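Local coordinates for class B carbapenemase GOB-18 (Elizabethkingia meningoseptica, PDB 5K0W), which is a dizinc metallo-beta-lactamase of subclass B3 that probably hydrolyses beta-lactam antibiotics, carbapenems among them, at residues 199-203 / 271-275; 169-173 / 228-232. One frame throughout, in Å; residues are numbered along the deposited sequence.

Interaction 1: 199-203 / 271-275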
loop_
_atom_site.group_PDB
_atom_site.type_symbol
_atom_site.label_atom_id
_atom_site.label_comp_id
_atom_site.label_asym_id
_atom_site.label_seq_id
_atom_site.Cartn_x
_atom_site.Cartn_y
_atom_site.Cartn_z
ATOM N N ASN A 199 -0.364 -5.552 -3.128
ATOM C CA ASN A 199 0.076 -4.511 -4.033
ATOM C C ASN A 199 0.089 -5.204 -5.403
ATOM O O ASN A 199 1.019 -5.939 -5.731
ATOM C CB ASN A 199 1.430 -3.908 -3.666
ATOM C CG ASN A 199 1.683 -2.646 -4.457
ATOM O OD1 ASN A 199 1.140 -1.577 -4.171
ATOM N ND2 ASN A 199 2.370 -2.782 -5.565
ATOM N N MET A 200 -1.010 -5.026 -6.151
ATOM C CA MET A 200 -1.250 -5.613 -7.466
ATOM C C MET A 200 -0.119 -5.319 -8.459
ATOM O O MET A 200 0.304 -4.167 -8.581
ATOM C CB MET A 200 -2.640 -5.240 -8.029
ATOM C CG MET A 200 -3.817 -5.662 -7.133
ATOM S SD MET A 200 -3.793 -7.402 -6.587
ATOM C CE MET A 200 -4.353 -8.274 -8.120
ATOM N N PRO A 201 0.437 -6.369 -9.102
ATOM C CA PRO A 201 1.598 -6.158 -9.971
ATOM C C PRO A 201 1.318 -5.607 -11.373
ATOM O O PRO A 201 1.458 -6.310 -12.375
ATOM C CB PRO A 201 2.292 -7.523 -9.946
ATOM C CG PRO A 201 1.179 -8.497 -9.741
ATOM C CD PRO A 201 0.077 -7.804 -9.014
ATOM N N SER A 202 0.948 -4.326 -11.445
ATOM C CA SER A 202 0.719 -3.609 -12.710
ATOM C C SER A 202 2.033 -3.031 -13.284
ATOM O O SER A 202 3.006 -2.856 -12.543
ATOM C CB SER A 202 -0.339 -2.523 -12.532
ATOM O OG SER A 202 -0.167 -1.806 -11.322
ATOM N N VAL A 203 2.059 -2.766 -14.608
ATOM C CA VAL A 203 3.229 -2.215 -15.321
ATOM C C VAL A 203 3.010 -0.729 -15.641
ATOM O O VAL A 203 2.083 -0.400 -16.377
ATOM C CB VAL A 203 3.656 -3.060 -16.570
ATOM C CG1 VAL A 203 4.855 -2.436 -17.293
ATOM C CG2 VAL A 203 3.969 -4.495 -16.176
ATOM N N ASN A 271 -7.924 -11.081 -11.403
ATOM C CA ASN A 271 -7.187 -9.827 -11.575
ATOM C C ASN A 271 -5.709 -10.100 -11.689
ATOM O O ASN A 271 -5.049 -9.460 -12.499
ATOM C CB ASN A 271 -7.431 -8.862 -10.405
ATOM C CG ASN A 271 -8.814 -8.283 -10.361
ATOM O OD1 ASN A 271 -9.416 -7.959 -11.390
ATOM N ND2 ASN A 271 -9.336 -8.118 -9.159
ATOM N N LEU A 272 -5.185 -11.051 -10.892
ATOM C CA LEU A 272 -3.775 -11.430 -10.909
ATOM C C LEU A 272 -3.397 -12.032 -12.258
ATOM O O LEU A 272 -2.363 -11.666 -12.814
ATOM C CB LEU A 272 -3.482 -12.405 -9.767
ATOM C CG LEU A 272 -2.037 -12.667 -9.400
ATOM C CD1 LEU A 272 -1.318 -11.378 -8.966
ATOM C CD2 LEU A 272 -1.970 -13.655 -8.291
ATOM N N ASN A 273 -4.249 -12.918 -12.797
ATOM C CA ASN A 273 -4.047 -13.576 -14.087
ATOM C C ASN A 273 -4.143 -12.564 -15.239
ATOM O O ASN A 273 -3.402 -12.689 -16.210
ATOM C CB ASN A 273 -5.041 -14.748 -14.253
ATOM C CG ASN A 273 -5.036 -15.422 -15.602
ATOM O OD1 ASN A 273 -6.039 -15.416 -16.326
ATOM N ND2 ASN A 273 -3.904 -16.001 -15.979
ATOM N N ASP A 274 -5.023 -11.545 -15.114
ATOM C CA ASP A 274 -5.156 -10.501 -16.129
ATOM C C ASP A 274 -3.915 -9.631 -16.168
ATOM O O ASP A 274 -3.528 -9.174 -17.241
ATOM C CB ASP A 274 -6.426 -9.668 -15.931
ATOM C CG ASP A 274 -7.710 -10.430 -16.211
ATOM O OD1 ASP A 274 -7.733 -11.229 -17.182
ATOM O OD2 ASP A 274 -8.697 -10.224 -15.464
ATOM N N LEU A 275 -3.261 -9.454 -15.007
ATOM C CA LEU A 275 -2.026 -8.699 -14.874
ATOM C C LEU A 275 -0.832 -9.501 -15.446
ATOM O O LEU A 275 0.068 -8.904 -16.054
ATOM C CB LEU A 275 -1.813 -8.265 -13.421
ATOM C CG LEU A 275 -2.693 -7.099 -12.942
ATOM C CD1 LEU A 275 -2.750 -7.025 -11.438
ATOM C CD2 LEU A 275 -2.213 -5.778 -13.481
#
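Leu275 points from the C-terminal helix 265-284 into the bend at Met200-Ser202. Its CB lies near the backbone carbonyl of Pro201, 4.0 Å from O. With CG anti to its own carbonyl carbon (chi1 -75°), the two methyl groups fork over the loop. CD1 enters the angle between two residues, 3.8 Å from Pro201 CD and equally far from Met200 CB, while CD2 meets the backbone of Ser202, 3.7 Å from its CA. Pro201 is the centre of an inverse gamma turn, with a hydrogen bond from Ser202 N to Met200 O (2.9 Å). In the alpha-beta/beta-alpha sandwich of metallo-beta-lactamases, this turn follows strand 192-198 and runs past the zinc site: Ser202 OG makes a weak hydrogen bond with ND1 of the zinc ligand His175, while Asn199 OD1 takes an ordinary one from NE2 of the ligand Gln98. Met200, bent at chi2 and chi3, folds its thioether toward the helix and brings CE to 3.9 Å from Asn271 CB. One helical turn before Leu275, Leu272 crosses the proline ring at about a right angle, its CD1 3.8 Å from Pro201 CD. Phe226 of helix 218-230 touches both Pro201 and Leu275.

Interaction 2: 169-173 / 228-232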
loop_
_atom_site.group_PDB
_atom_site.type_symbol
_atom_site.label_atom_id
_atom_site.label_comp_id
_atom_site.label_asym_id
_atom_site.label_seq_id
_atom_site.Cartn_x
_atom_site.Cartn_y
_atom_site.Cartn_z
ATOM N N LEU A 169 5.846 -9.361 5.950
ATOM C CA LEU A 169 6.081 -8.633 4.712
ATOM C C LEU A 169 6.306 -9.654 3.605
ATOM O O LEU A 169 7.141 -10.544 3.745
ATOM C CB LEU A 169 7.304 -7.708 4.839
ATOM C CG LEU A 169 7.517 -6.725 3.675
ATOM C CD1 LEU A 169 7.835 -5.326 4.185
ATOM C CD2 LEU A 169 8.579 -7.231 2.719
ATOM N N LEU A 170 5.577 -9.511 2.503
ATOM C CA LEU A 170 5.738 -10.372 1.339
ATOM C C LEU A 170 6.315 -9.491 0.226
ATOM O O LEU A 170 5.619 -8.608 -0.281
ATOM C CB LEU A 170 4.398 -11.008 0.904
ATOM C CG LEU A 170 3.589 -11.768 1.976
ATOM C CD1 LEU A 170 2.198 -12.081 1.490
ATOM C CD2 LEU A 170 4.292 -13.035 2.421
ATOM N N HIS A 171 7.596 -9.699 -0.120
ATOM C CA HIS A 171 8.275 -8.954 -1.167
ATOM C C HIS A 171 7.635 -9.269 -2.525
ATOM O O HIS A 171 7.690 -10.415 -2.994
ATOM C CB HIS A 171 9.768 -9.295 -1.150
ATOM C CG HIS A 171 10.619 -8.476 -2.078
ATOM N ND1 HIS A 171 10.692 -7.090 -1.973
ATOM C CD2 HIS A 171 11.454 -8.874 -3.065
ATOM C CE1 HIS A 171 11.528 -6.700 -2.920
ATOM N NE2 HIS A 171 12.009 -7.733 -3.601
ATOM N N HIS A 172 6.957 -8.259 -3.113
ATOM C CA HIS A 172 6.273 -8.351 -4.406
ATOM C C HIS A 172 6.777 -7.237 -5.346
ATOM O O HIS A 172 6.035 -6.274 -5.597
ATOM C CB HIS A 172 4.751 -8.298 -4.196
ATOM C CG HIS A 172 4.190 -9.512 -3.498
ATOM N ND1 HIS A 172 3.026 -9.442 -2.761
ATOM C CD2 HIS A 172 4.658 -10.783 -3.445
ATOM C CE1 HIS A 172 2.833 -10.655 -2.269
ATOM N NE2 HIS A 172 3.781 -11.496 -2.662
ATOM N N PRO A 173 8.049 -7.306 -5.840
ATOM C CA PRO A 173 8.577 -6.201 -6.665
ATOM C C PRO A 173 7.998 -6.078 -8.076
ATOM O O PRO A 173 7.226 -6.917 -8.518
ATOM C CB PRO A 173 10.086 -6.463 -6.678
ATOM C CG PRO A 173 10.212 -7.937 -6.520
ATOM C CD PRO A 173 9.073 -8.358 -5.636
ATOM N N VAL A 228 4.804 -16.115 -6.864
ATOM C CA VAL A 228 4.572 -16.071 -5.417
ATOM C C VAL A 228 3.130 -15.615 -5.034
ATOM O O VAL A 228 2.534 -16.169 -4.106
ATOM C CB VAL A 228 5.735 -15.285 -4.726
ATOM C CG1 VAL A 228 5.738 -13.806 -5.103
ATOM C CG2 VAL A 228 5.737 -15.466 -3.212
ATOM N N MET A 229 2.554 -14.665 -5.798
ATOM C CA MET A 229 1.204 -14.153 -5.540
ATOM C C MET A 229 0.060 -15.154 -5.833
ATOM O O MET A 229 -0.982 -15.084 -5.180
ATOM C CB MET A 229 0.978 -12.779 -6.192
ATOM C CG MET A 229 1.556 -11.629 -5.391
ATOM S SD MET A 229 1.346 -9.989 -6.134
ATOM C CE MET A 229 -0.179 -9.444 -5.352
ATOM N N LYS A 230 0.249 -16.066 -6.796
ATOM C CA LYS A 230 -0.735 -17.103 -7.168
ATOM C C LYS A 230 -0.832 -18.219 -6.117
ATOM O O LYS A 230 -1.844 -18.920 -6.066
ATOM C CB LYS A 230 -0.359 -17.739 -8.525
ATOM C CG LYS A 230 -0.835 -16.957 -9.755
ATOM C CD LYS A 230 -0.101 -17.369 -11.038
ATOM C CE LYS A 230 -0.676 -18.575 -11.754
ATOM N NZ LYS A 230 0.127 -18.948 -12.954
ATOM N N LYS A 231 0.227 -18.387 -5.290
ATOM C CA LYS A 231 0.332 -19.436 -4.254
ATOM C C LYS A 231 0.004 -18.966 -2.830
ATOM O O LYS A 231 0.229 -19.718 -1.874
ATOM C CB LYS A 231 1.706 -20.165 -4.284
ATOM C CG LYS A 231 2.478 -20.172 -5.604
ATOM C CD LYS A 231 3.046 -21.540 -6.022
ATOM C CE LYS A 231 4.417 -21.848 -5.462
ATOM N NZ LYS A 231 4.343 -22.678 -4.223
ATOM N N LEU A 232 -0.554 -17.752 -2.682
ATOM C CA LEU A 232 -0.902 -17.201 -1.368
ATOM C C LEU A 232 -2.220 -17.768 -0.855
ATOM O O LEU A 232 -3.155 -18.004 -1.644
ATOM C CB LEU A 232 -0.952 -15.644 -1.389
ATOM C CG LEU A 232 0.365 -14.891 -1.674
ATOM C CD1 LEU A 232 0.111 -13.428 -1.947
ATOM C CD2 LEU A 232 1.379 -15.057 -0.538
#
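Met229 lays its CG over the centre of one face of the His172 imidazole, a CH-pi contact 3.5 Å from CG to the ring centroid and 10° off the normal. This contact joins the residue after strand 165-171 to the last turn of helix 218-230, a place where a helix packs on one of the two sheets of the metallo-beta-lactamase sandwich. The sulfur follows over the same face: Met229 SD stands 4.0 Å from the centroid of the His172 ring, tilted 19° from the normal, as a sulfur-aromatic contact. On the opposite face, displaced toward the rim, lies the carbonyl oxygen of Leu170, so the ring is held between backbone and methionine. A hydrogen bond between His172 ND1 and Ser181 OG, from strand 180-187, helps set its rotation; CG anti to the carbonyl carbon (chi1 -68°) carries the ring toward the helix. Val228 CG1 approaches the ring obliquely, 3.6 Å from His172 CD2. Leu232 divides its methyls between two partners. CD1 comes obliquely to the imidazole, 3.9 Å from His172 CE1, whereas CD2 meets Leu170 tip to tip, 3.7 Å from that residue's CD1.

Overall arrangement
From the N terminus, the chain first lays down the seven-stranded sheet, then begins the five-stranded one with 159-162 and 165-171, whose end opens interaction 2. It passes through strands 180-187 and 192-198 to the loop 199-203, the first half of interaction 1. Helix 218-230 then brings 228-232 back to 169-173, closing a loop of 54 residues; helix 265-284 closes interaction 1 after 67. The four segments alternate along the chain, so the two closures cross rather than nest. Their centres are 12 Å apart and they adjoin: Met229 SD lies 3.8 Å from Pro201 CD, and Leu272 packs against the backbone of Met229. Together they tie two helices to the five-stranded sheet and its zinc-side loop.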